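Side-chain contacts in kappa-carrageenase (Zobellia galactanivorans, PDB 5OCR), which probably hydrolyses the polysaccharide kappa-carrageenan, this chain being the family 16 glycoside hydrolase domain of a longer marine protein: residues D29-N34 and G89-Y94; N46-N49 and K54-N57; N60-I63 and A68-T71; V142-F147 and H201-E206. All blocks are in the same frame, centred on the assembly; numbering follows the deposited sequence.

Interaction 1 (D29-N34 and G89-Y94). With MG (magnesium ion), chain F.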
loop_
_atom_site.group_PDB
_atom_site.type_symbol
_atom_site.label_atom_id
_atom_site.label_comp_id
_atom_site.label_asym_id
_atom_site.label_seq_id
_atom_site.Cartn_x
_atom_site.Cartn_y
_atom_site.Cartn_z
ATOM N N ASP A 29 -5.524 10.717 -10.640
ATOM C CA ASP A 29 -5.949 11.950 -9.984
ATOM C C ASP A 29 -4.678 12.769 -9.750
ATOM O O ASP A 29 -3.700 12.249 -9.140
ATOM C CB ASP A 29 -6.660 11.599 -8.661
ATOM C CG ASP A 29 -7.599 12.735 -8.154
ATOM O OD1 ASP A 29 -7.249 13.958 -8.326
ATOM O OD2 ASP A 29 -8.634 12.355 -7.536
ATOM N N GLU A 30 -4.679 14.025 -10.200
ATOM C CA GLU A 30 -3.524 14.971 -9.910
ATOM C C GLU A 30 -3.773 15.759 -8.629
ATOM O O GLU A 30 -2.909 16.555 -8.207
ATOM C CB GLU A 30 -3.369 15.975 -11.042
ATOM C CG GLU A 30 -3.155 15.328 -12.398
ATOM C CD GLU A 30 -1.851 14.553 -12.529
ATOM O OE1 GLU A 30 -0.793 15.110 -12.088
ATOM O OE2 GLU A 30 -1.826 13.430 -13.182
ATOM N N PHE A 31 -4.931 15.517 -8.008
ATOM C CA PHE A 31 -5.230 16.164 -6.692
ATOM C C PHE A 31 -5.163 17.678 -6.729
ATOM O O PHE A 31 -4.833 18.322 -5.726
ATOM C CB PHE A 31 -4.336 15.617 -5.588
ATOM C CG PHE A 31 -4.538 14.113 -5.372
ATOM C CD1 PHE A 31 -5.806 13.595 -5.084
ATOM C CD2 PHE A 31 -3.460 13.226 -5.594
ATOM C CE1 PHE A 31 -5.981 12.220 -4.928
ATOM C CE2 PHE A 31 -3.670 11.823 -5.478
ATOM C CZ PHE A 31 -4.924 11.340 -5.170
ATOM N N ASN A 32 -5.533 18.212 -7.882
ATOM C CA ASN A 32 -5.573 19.683 -8.032
ATOM C C ASN A 32 -6.824 20.264 -7.404
ATOM O O ASN A 32 -6.821 21.447 -7.131
ATOM C CB ASN A 32 -5.523 19.952 -9.505
ATOM C CG ASN A 32 -4.089 19.922 -9.989
ATOM O OD1 ASN A 32 -3.127 20.159 -9.183
ATOM N ND2 ASN A 32 -3.907 19.666 -11.227
ATOM N N LYS A 33 -7.827 19.428 -7.091
ATOM C CA LYS A 33 -9.043 19.902 -6.422
ATOM C C LYS A 33 -8.994 19.692 -4.928
ATOM O O LYS A 33 -8.696 18.589 -4.473
ATOM C CB LYS A 33 -10.286 19.218 -6.887
ATOM C CG LYS A 33 -10.396 18.986 -8.366
ATOM C CD LYS A 33 -10.184 20.272 -9.125
ATOM C CE LYS A 33 -11.541 20.855 -9.469
ATOM N NZ LYS A 33 -11.671 20.752 -10.943
ATOM N N ASN A 34 -9.324 20.720 -4.161
ATOM C CA ASN A 34 -9.343 20.472 -2.745
ATOM C C ASN A 34 -10.484 19.550 -2.275
ATOM O O ASN A 34 -10.271 18.840 -1.272
ATOM C CB ASN A 34 -9.316 21.754 -1.933
ATOM C CG ASN A 34 -8.124 22.613 -2.262
ATOM O OD1 ASN A 34 -6.957 22.169 -2.241
ATOM N ND2 ASN A 34 -8.414 23.883 -2.541
ATOM N N GLY A 89 -6.133 7.184 6.875
ATOM C CA GLY A 89 -6.809 7.650 5.643
ATOM C C GLY A 89 -6.395 6.812 4.440
ATOM O O GLY A 89 -5.303 6.219 4.454
ATOM N N ILE A 90 -7.244 6.735 3.407
ATOM C CA ILE A 90 -7.022 5.784 2.318
ATOM C C ILE A 90 -7.722 6.272 1.063
ATOM O O ILE A 90 -8.845 6.721 1.174
ATOM C CB ILE A 90 -7.449 4.351 2.668
ATOM C CG1 ILE A 90 -7.366 3.419 1.422
ATOM C CG2 ILE A 90 -8.877 4.306 3.276
ATOM C CD1 ILE A 90 -7.431 1.913 1.798
ATOM N N PHE A 91 -7.022 6.265 -0.080
ATOM C CA PHE A 91 -7.660 6.387 -1.363
ATOM C C PHE A 91 -7.753 5.015 -1.988
ATOM O O PHE A 91 -6.707 4.374 -2.251
ATOM C CB PHE A 91 -6.831 7.251 -2.331
ATOM C CG PHE A 91 -6.875 8.699 -2.021
ATOM C CD1 PHE A 91 -7.981 9.468 -2.375
ATOM C CD2 PHE A 91 -5.804 9.311 -1.417
ATOM C CE1 PHE A 91 -8.019 10.853 -2.081
ATOM C CE2 PHE A 91 -5.839 10.688 -1.178
ATOM C CZ PHE A 91 -6.956 11.457 -1.497
ATOM N N LYS A 92 -8.977 4.514 -2.155
ATOM C CA LYS A 92 -9.237 3.176 -2.817
ATOM C C LYS A 92 -10.114 3.404 -4.007
ATOM O O LYS A 92 -11.253 3.918 -3.878
ATOM C CB LYS A 92 -9.868 2.210 -1.851
ATOM C CG LYS A 92 -10.070 0.835 -2.559
ATOM C CD LYS A 92 -10.888 -0.079 -1.606
ATOM C CE LYS A 92 -11.172 -1.340 -2.454
ATOM N NZ LYS A 92 -12.000 -2.267 -1.572
ATOM N N SER A 93 -9.626 3.086 -5.211
ATOM C CA SER A 93 -10.482 3.329 -6.389
ATOM C C SER A 93 -11.758 2.445 -6.374
ATOM O O SER A 93 -11.707 1.219 -6.057
ATOM C CB SER A 93 -9.736 3.153 -7.713
ATOM O OG SER A 93 -9.304 1.790 -7.874
ATOM N N TYR A 94 -12.878 3.009 -6.810
ATOM C CA TYR A 94 -13.988 2.098 -7.091
ATOM C C TYR A 94 -13.654 1.171 -8.260
ATOM O O TYR A 94 -14.059 -0.025 -8.265
ATOM C CB TYR A 94 -15.277 2.865 -7.388
ATOM C CG TYR A 94 -15.954 3.283 -6.139
ATOM C CD1 TYR A 94 -16.801 2.438 -5.462
ATOM C CD2 TYR A 94 -15.761 4.562 -5.635
ATOM C CE1 TYR A 94 -17.417 2.857 -4.288
ATOM C CE2 TYR A 94 -16.362 4.985 -4.487
ATOM C CZ TYR A 94 -17.170 4.131 -3.802
ATOM O OH TYR A 94 -17.726 4.535 -2.659
HETATM MG MG MG F . -0.798 17.080 -7.656
HETATM O O HOH W 1 -0.929 19.165 -8.851
#
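The rings of Phe-31 and Phe-91 meet obliquely, their planes inclined at 39° and their centroids 4.9 Å apart. CE1 of Phe-31 lies over one face of the Phe-91 ring, 3.6 Å from CZ of Phe-91. A face of the Phe-31 ring carries the CB of Asp-29, 3.8 Å above its plane. The two phenylalanines reach for each other from opposite directions. In Phe-31 the ring carbon CG stands anti to the carbonyl carbon (chi1 -61°), which sends the ring inward from the loop. Val-277, Val-280 and Ala-68 add to the apolar surroundings, and Trp-41 meets the Phe-91 ring edge-to-face. The loop 29-34 thus packs against strand 86-97 of the family 16 beta-jellyroll. An Asx turn shapes its start: OD1 of Asp-29 accepts the backbone N of Phe-31 at 2.8 Å, on the anti side and 31° out of the carboxylate plane, while OD2 is held by NE1 of Trp-41. Just before the buried ring, the backbone O of Glu-30 binds a magnesium ion at 2.2 Å, together with water 1 and the carbonyls of Gly-66 and Asp-278. The Glu-30 carboxylate forms a salt bridge with Arg-281.

Interaction 2 (N46-N49 and K54-N57)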
loop_
_atom_site.group_PDB
_atom_site.type_symbol
_atom_site.label_atom_id
_atom_site.label_comp_id
_atom_site.label_asym_id
_atom_site.label_seq_id
_atom_site.Cartn_x
_atom_site.Cartn_y
_atom_site.Cartn_z
ATOM N N ASN A 46 -16.538 -0.008 1.825
ATOM C CA ASN A 46 -15.824 -1.030 1.141
ATOM C C ASN A 46 -14.281 -0.868 1.242
ATOM O O ASN A 46 -13.604 -0.814 0.228
ATOM C CB ASN A 46 -16.357 -0.959 -0.288
ATOM C CG ASN A 46 -17.882 -0.886 -0.295
ATOM O OD1 ASN A 46 -18.543 -1.809 0.154
ATOM N ND2 ASN A 46 -18.423 0.227 -0.739
ATOM N N LEU A 47 -13.730 -0.789 2.459
ATOM C CA LEU A 47 -12.244 -0.501 2.654
ATOM C C LEU A 47 -11.553 -1.715 3.268
ATOM O O LEU A 47 -12.251 -2.565 3.863
ATOM C CB LEU A 47 -12.052 0.765 3.532
ATOM C CG LEU A 47 -12.653 2.029 2.909
ATOM C CD1 LEU A 47 -12.607 3.202 3.871
ATOM C CD2 LEU A 47 -11.964 2.358 1.562
ATOM N N PRO A 48 -10.185 -1.816 3.185
ATOM C CA PRO A 48 -9.541 -3.042 3.697
ATOM C C PRO A 48 -9.862 -3.335 5.136
ATOM O O PRO A 48 -9.976 -2.425 5.993
ATOM C CB PRO A 48 -8.010 -2.788 3.568
ATOM C CG PRO A 48 -7.844 -1.544 2.805
ATOM C CD PRO A 48 -9.205 -0.939 2.507
ATOM N N ASN A 49 -10.063 -4.625 5.385
ATOM C CA ASN A 49 -10.069 -5.170 6.763
ATOM C C ASN A 49 -8.754 -4.817 7.434
ATOM O O ASN A 49 -7.697 -5.053 6.870
ATOM C CB ASN A 49 -10.281 -6.691 6.696
ATOM C CG ASN A 49 -11.731 -7.037 6.433
ATOM O OD1 ASN A 49 -12.640 -6.365 6.950
ATOM N ND2 ASN A 49 -11.968 -8.083 5.629
ATOM N N LYS A 54 -8.650 1.831 12.267
ATOM C CA LYS A 54 -9.800 2.061 11.407
ATOM C C LYS A 54 -9.591 3.230 10.432
ATOM O O LYS A 54 -8.678 4.048 10.614
ATOM C CB LYS A 54 -11.024 2.362 12.259
ATOM C CG LYS A 54 -11.515 1.008 12.813
ATOM C CD LYS A 54 -12.514 1.093 13.909
ATOM C CE LYS A 54 -13.016 -0.332 14.192
ATOM N NZ LYS A 54 -11.925 -1.178 14.733
ATOM N N TRP A 55 -10.451 3.317 9.437
ATOM C CA TRP A 55 -10.339 4.386 8.477
ATOM C C TRP A 55 -11.295 5.451 8.825
ATOM O O TRP A 55 -12.422 5.132 9.255
ATOM C CB TRP A 55 -10.681 3.862 7.073
ATOM C CG TRP A 55 -9.848 2.685 6.695
ATOM C CD1 TRP A 55 -10.261 1.347 6.545
ATOM C CD2 TRP A 55 -8.406 2.699 6.350
ATOM N NE1 TRP A 55 -9.231 0.567 6.098
ATOM C CE2 TRP A 55 -8.053 1.317 6.045
ATOM C CE3 TRP A 55 -7.406 3.699 6.311
ATOM C CZ2 TRP A 55 -6.762 0.942 5.662
ATOM C CZ3 TRP A 55 -6.120 3.326 5.914
ATOM C CH2 TRP A 55 -5.782 1.968 5.655
ATOM N N ASN A 56 -10.896 6.695 8.681
ATOM C CA ASN A 56 -11.812 7.842 8.770
ATOM C C ASN A 56 -11.403 8.879 7.746
ATOM O O ASN A 56 -10.685 9.876 8.027
ATOM C CB ASN A 56 -11.830 8.457 10.230
ATOM C CG ASN A 56 -12.959 9.503 10.392
ATOM O OD1 ASN A 56 -13.456 10.040 9.400
ATOM N ND2 ASN A 56 -13.295 9.835 11.619
ATOM N N ASN A 57 -11.874 8.672 6.514
ATOM C CA ASN A 57 -11.515 9.543 5.433
ATOM C C ASN A 57 -12.047 10.981 5.587
ATOM O O ASN A 57 -11.423 11.910 5.118
ATOM C CB ASN A 57 -11.927 8.912 4.088
ATOM C CG ASN A 57 -10.936 7.822 3.670
ATOM O OD1 ASN A 57 -9.821 7.816 4.160
ATOM N ND2 ASN A 57 -11.358 6.884 2.878
#
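Trp-55 lies against Leu-47 and Pro-48, and its contacts change from apolar to polar and back along the side chain. At the root, CB of Trp-55 touches the methyl CD1 of Leu-47 at 3.8 Å, and the same methyl lies near the indole CG. Next comes CD1 of the indole, 3.6 Å from CB of Leu-47, which approaches the ring obliquely. At NE1 the contact turns polar: its N-H is given to the carbonyl O of Pro-48, 3.1 Å away, with an angle of 157° at the hydrogen. The acceptor sits at the ring edge, only 5° out of the indole plane, and the bond uses a lone pair in the carbonyl plane. Farther out, CZ2 of Trp-55 is met by CG of Pro-48 at 3.9 Å, the proline crossing the indole at about a right angle. The torsion that puts CG anti to the carbonyl carbon (chi1 -55°) swings the indole across to this loop. The same CD1 of Leu-47 also lies 4.0 Å from ND2 of Asn-57; the amide itself is bonded through OD1 to the backbone N of Ile-90 and through ND2 to the O of Lys-43. A phenylalanine in place of Trp-55 would probably deprive the Pro-48 carbonyl of its donor and open a gap beside the proline ring. Strand 54-55 and the preceding loop of this jellyroll domain are therefore joined by one directional bond set among apolar contacts, which probably holds the indole in one rotation.

Interaction 3 (N60-I63 and A68-T71)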
loop_
_atom_site.group_PDB
_atom_site.type_symbol
_atom_site.label_atom_id
_atom_site.label_comp_id
_atom_site.label_asym_id
_atom_site.label_seq_id
_atom_site.Cartn_x
_atom_site.Cartn_y
_atom_site.Cartn_z
ATOM N N ASN A 60 -9.327 12.299 7.968
ATOM C CA ASN A 60 -7.910 11.956 7.712
ATOM C C ASN A 60 -7.390 12.080 6.292
ATOM O O ASN A 60 -6.214 11.672 6.005
ATOM C CB ASN A 60 -7.661 10.557 8.233
ATOM C CG ASN A 60 -7.897 10.452 9.708
ATOM O OD1 ASN A 60 -7.896 11.461 10.405
ATOM N ND2 ASN A 60 -8.035 9.267 10.207
ATOM N N VAL A 61 -8.227 12.606 5.391
ATOM C CA VAL A 61 -7.860 12.918 4.006
ATOM C C VAL A 61 -8.081 14.446 3.784
ATOM O O VAL A 61 -9.163 15.001 4.138
ATOM C CB VAL A 61 -8.633 12.081 2.944
ATOM C CG1 VAL A 61 -8.276 12.509 1.504
ATOM C CG2 VAL A 61 -8.442 10.605 3.140
ATOM N N LYS A 62 -7.075 15.168 3.332
ATOM C CA LYS A 62 -7.251 16.574 3.074
ATOM C C LYS A 62 -6.432 16.781 1.814
ATOM O O LYS A 62 -5.383 16.131 1.626
ATOM C CB LYS A 62 -6.580 17.366 4.208
ATOM C CG LYS A 62 -6.386 18.861 3.931
ATOM C CD LYS A 62 -5.696 19.578 5.099
ATOM C CE LYS A 62 -5.312 20.990 4.665
ATOM N NZ LYS A 62 -4.306 21.546 5.615
ATOM N N ILE A 63 -6.863 17.663 0.939
ATOM C CA ILE A 63 -6.004 17.917 -0.238
ATOM C C ILE A 63 -5.801 19.422 -0.292
ATOM O O ILE A 63 -6.769 20.196 -0.074
ATOM C CB ILE A 63 -6.730 17.487 -1.478
ATOM C CG1 ILE A 63 -7.048 15.942 -1.424
ATOM C CG2 ILE A 63 -5.894 17.856 -2.689
ATOM C CD1 ILE A 63 -7.923 15.503 -2.571
ATOM N N ALA A 68 -2.328 15.563 -1.924
ATOM C CA ALA A 68 -3.216 14.900 -0.966
ATOM C C ALA A 68 -2.427 14.530 0.217
ATOM O O ALA A 68 -1.315 14.025 0.074
ATOM C CB ALA A 68 -3.781 13.655 -1.592
ATOM N N GLU A 69 -3.081 14.641 1.386
ATOM C CA GLU A 69 -2.431 14.334 2.684
ATOM C C GLU A 69 -3.231 13.231 3.391
ATOM O O GLU A 69 -4.455 13.417 3.550
ATOM C CB GLU A 69 -2.377 15.630 3.544
ATOM C CG GLU A 69 -1.782 15.371 4.942
ATOM C CD GLU A 69 -1.543 16.600 5.803
ATOM O OE1 GLU A 69 -1.923 17.690 5.384
ATOM O OE2 GLU A 69 -0.917 16.473 6.902
ATOM N N LEU A 70 -2.636 12.091 3.749
ATOM C CA LEU A 70 -3.349 11.033 4.417
ATOM C C LEU A 70 -2.701 10.938 5.814
ATOM O O LEU A 70 -1.490 10.855 5.927
ATOM C CB LEU A 70 -3.205 9.707 3.616
ATOM C CG LEU A 70 -3.818 9.735 2.211
ATOM C CD1 LEU A 70 -2.902 10.377 1.179
ATOM C CD2 LEU A 70 -4.096 8.305 1.737
ATOM N N THR A 71 -3.522 10.949 6.861
ATOM C CA THR A 71 -3.007 11.161 8.216
ATOM C C THR A 71 -3.400 10.035 9.168
ATOM O O THR A 71 -4.598 9.599 9.161
ATOM C CB THR A 71 -3.569 12.522 8.761
ATOM O OG1 THR A 71 -3.163 13.558 7.852
ATOM C CG2 THR A 71 -2.992 12.894 10.142
#
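Asn-60 to Ile-63 and Ala-68 to Thr-71 run antiparallel, joined by three backbone hydrogen bonds. The N of Thr-71 donates to the O of Asn-60 at 2.9 Å. Lys-62 and Glu-69 form the hydrogen-bonded pair: N of Glu-69 reaches O of Lys-62 at 2.8 Å, and the return bond from N of Lys-62 to O of Glu-69 is longer, at 3.2 Å. The O of Asn-60 also takes a CA-H contact from Leu-70, 3.3 Å from CA. By contrast, the buried O of Thr-71 has no hydrogen-bonding partner; it is packed against the CB of Asn-60, 3.3 Å away. The Asn-60 amide uses its ND2 on Thr-87 OG1 and the carbonyl of Ser-88. On the face bearing Lys-62 and Glu-69, the glutamate extends with CG trans to the backbone N (chi1 177°), taking OE2 out to the hydroxyl of Ser-274. Thr-71 OG1 is bonded to that same hydroxyl, which thereby links two side chains of one strand. Lys-62 NZ lies 4.5 Å from OE1 of Glu-69, beyond a salt bridge, although the opposite charges probably still attract. The other face is apolar: CG1 of Ile-63 rests on CB of Ala-68 at 4.0 Å, and Val-61, Ala-68 and Leu-70 pack onto Phe-91. This is a beta hairpin of the jellyroll whose second strand, 67-74, also pairs with strands 86-97 and 273-285, and its turn carries Gly-66, a ligand of the magnesium ions.

Interaction 4 (V142-F147 and H201-E206)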
loop_
_atom_site.group_PDB
_atom_site.type_symbol
_atom_site.label_atom_id
_atom_site.label_comp_id
_atom_site.label_asym_id
_atom_site.label_seq_id
_atom_site.Cartn_x
_atom_site.Cartn_y
_atom_site.Cartn_z
ATOM N N VAL A 142 4.682 -0.189 -3.454
ATOM C CA VAL A 142 5.725 0.088 -2.474
ATOM C C VAL A 142 5.129 0.162 -1.083
ATOM O O VAL A 142 3.927 0.524 -0.867
ATOM C CB VAL A 142 6.458 1.415 -2.755
ATOM C CG1 VAL A 142 5.641 2.645 -2.416
ATOM C CG2 VAL A 142 7.770 1.427 -1.978
ATOM N N GLU A 143 5.921 -0.328 -0.128
ATOM C CA GLU A 143 5.643 -0.154 1.300
ATOM C C GLU A 143 6.854 0.582 1.810
ATOM O O GLU A 143 7.919 0.013 1.835
ATOM C CB GLU A 143 5.466 -1.443 2.039
ATOM C CG GLU A 143 4.032 -1.959 1.868
ATOM C CD GLU A 143 3.891 -3.251 2.651
ATOM O OE1 GLU A 143 4.752 -4.185 2.435
ATOM O OE2 GLU A 143 2.924 -3.377 3.446
ATOM N N LEU A 144 6.670 1.801 2.290
ATOM C CA LEU A 144 7.774 2.583 2.839
ATOM C C LEU A 144 7.873 2.498 4.363
ATOM O O LEU A 144 6.837 2.301 5.008
ATOM C CB LEU A 144 7.567 4.056 2.456
ATOM C CG LEU A 144 7.565 4.427 0.968
ATOM C CD1 LEU A 144 7.370 5.932 0.729
ATOM C CD2 LEU A 144 8.898 3.961 0.345
ATOM N N GLN A 145 9.071 2.730 4.939
ATOM C CA GLN A 145 9.278 2.915 6.366
ATOM C C GLN A 145 8.722 1.840 7.254
ATOM O O GLN A 145 8.357 2.137 8.342
ATOM C CB GLN A 145 8.734 4.304 6.873
ATOM C CG GLN A 145 9.155 5.466 6.100
ATOM C CD GLN A 145 8.203 6.651 6.413
ATOM O OE1 GLN A 145 7.802 7.330 5.546
ATOM N NE2 GLN A 145 7.942 6.927 7.716
ATOM N N GLN A 146 8.688 0.574 6.807
ATOM C CA GLN A 146 8.163 -0.523 7.608
ATOM C C GLN A 146 9.102 -0.982 8.648
ATOM O O GLN A 146 8.672 -1.596 9.633
ATOM C CB GLN A 146 7.955 -1.804 6.755
ATOM C CG GLN A 146 6.753 -1.688 5.972
ATOM C CD GLN A 146 6.153 -3.038 5.648
ATOM O OE1 GLN A 146 5.073 -3.295 6.087
ATOM N NE2 GLN A 146 6.768 -3.790 4.719
ATOM N N PHE A 147 10.376 -0.735 8.406
ATOM C CA PHE A 147 11.451 -1.296 9.247
ATOM C C PHE A 147 11.213 -2.818 9.439
ATOM O O PHE A 147 11.242 -3.330 10.609
ATOM C CB PHE A 147 11.490 -0.578 10.602
ATOM C CG PHE A 147 11.952 0.849 10.537
ATOM C CD1 PHE A 147 13.176 1.203 11.079
ATOM C CD2 PHE A 147 11.170 1.817 9.903
ATOM C CE1 PHE A 147 13.626 2.521 11.019
ATOM C CE2 PHE A 147 11.601 3.162 9.845
ATOM C CZ PHE A 147 12.842 3.489 10.411
ATOM N N HIS A 201 8.954 10.893 -4.278
ATOM C CA HIS A 201 9.545 10.071 -5.335
ATOM C C HIS A 201 8.497 9.331 -6.061
ATOM O O HIS A 201 7.336 9.276 -5.630
ATOM C CB HIS A 201 10.531 9.044 -4.679
ATOM C CG HIS A 201 11.657 9.757 -3.986
ATOM N ND1 HIS A 201 12.821 10.069 -4.626
ATOM C CD2 HIS A 201 11.745 10.274 -2.712
ATOM C CE1 HIS A 201 13.606 10.757 -3.782
ATOM N NE2 HIS A 201 12.942 10.861 -2.589
ATOM N N ILE A 202 8.875 8.697 -7.167
ATOM C CA ILE A 202 7.903 8.089 -8.086
ATOM C C ILE A 202 7.973 6.609 -7.952
ATOM O O ILE A 202 9.077 6.025 -8.145
ATOM C CB ILE A 202 8.263 8.439 -9.567
ATOM C CG1 ILE A 202 8.457 9.939 -9.753
ATOM C CG2 ILE A 202 7.209 7.879 -10.538
ATOM C CD1 ILE A 202 7.290 10.815 -9.418
ATOM N N TYR A 203 6.823 6.006 -7.641
ATOM C CA TYR A 203 6.762 4.565 -7.419
ATOM C C TYR A 203 5.869 3.989 -8.479
ATOM O O TYR A 203 4.691 4.380 -8.587
ATOM C CB TYR A 203 6.265 4.271 -5.971
ATOM C CG TYR A 203 7.162 4.864 -4.911
ATOM C CD1 TYR A 203 8.375 4.193 -4.535
ATOM C CD2 TYR A 203 6.887 6.147 -4.380
ATOM C CE1 TYR A 203 9.149 4.742 -3.581
ATOM C CE2 TYR A 203 7.740 6.736 -3.427
ATOM C CZ TYR A 203 8.889 5.984 -3.072
ATOM O OH TYR A 203 9.761 6.420 -2.145
ATOM N N GLY A 204 6.401 3.052 -9.285
ATOM C CA GLY A 204 5.622 2.545 -10.471
ATOM C C GLY A 204 5.605 1.065 -10.505
ATOM O O GLY A 204 6.528 0.416 -10.005
ATOM N N CYS A 205 4.611 0.514 -11.181
ATOM C CA CYS A 205 4.544 -0.947 -11.357
ATOM C C CYS A 205 3.891 -1.242 -12.699
ATOM O O CYS A 205 2.716 -0.745 -12.952
ATOM C CB CYS A 205 3.682 -1.577 -10.293
ATOM S SG CYS A 205 3.774 -3.375 -10.202
ATOM N N GLU A 206 4.532 -2.114 -13.462
ATOM C CA GLU A 206 3.963 -2.576 -14.707
ATOM C C GLU A 206 3.516 -4.017 -14.539
ATOM O O GLU A 206 4.332 -4.863 -14.137
ATOM C CB GLU A 206 5.060 -2.385 -15.780
ATOM C CG GLU A 206 4.610 -2.806 -17.156
ATOM C CD GLU A 206 5.776 -2.698 -18.139
ATOM O OE1 GLU A 206 6.752 -2.013 -17.827
ATOM O OE2 GLU A 206 5.655 -3.172 -19.309
#
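Val-142 and Leu-144 pack on Tyr-203 inside the beta-jellyroll of family 16, where strand 134-144 is layered against strand 200-207, with no hydrogen bond between residues 142-147 and 201-206. Strand 134-144 carries the E-x-D-x-x-E signature of the beta-bulge type of family 16 enzymes, to which the kappa-carrageenases belong, and its last residue is Glu-143. That glutamate projects from the strand between the two apolar residues, toward a salt bridge with Arg-242, while its neighbours Val-142 and Leu-144 are turned inward to the tyrosine. The methyl CG1 of Val-142 lies over one face of the ring in a CH-pi contact, 4.0 Å from the centroid and 25° off the normal. It is closest to CG of Tyr-203, at 3.7 Å. This methyl occupies the crowded position between backbone N and carbonyl carbon (chi1 74°), and the second methyl, CG2, reaches CD1 of Tyr-203 at 3.8 Å. Met-160 touches all three side chains, and Ile-106 and Trp-194 also border the tyrosine. With the Tyr-203 ring cut back to an alanine, a gap is likely to open between the two strands, and the valine methyls and the leucine tip would lose their aromatic partner. Leu-144 comes from the opposite direction to the tyrosine and covers the phenolic end obliquely: its CD2 is 4.0 Å from CZ and 3.6 Å from OH of Tyr-203, with CD1 3.8 Å from the same oxygen.

Overall arrangement
From the N terminus, the first loop to open, and the last of the first three to close, is that of interaction 1, which brings residues 29-34 onto strand 86-97. Nested inside it lie interaction 2, which folds the loop 46-49 back on strand 54-55, and then interaction 3, the hairpin of strands 61-64 and 67-74. Interactions 2 and 3 follow in series and both adjoin interaction 1: interaction 2 touches strand 86-97 through Asn-46 and Lys-92, interaction 3 through Val-61 and Phe-91. Interaction 4 opens only after interaction 1 has closed and spans a separate long excursion, joining strands 134-144 and 200-207, its nearest atoms about 10 Å from those of each of the others.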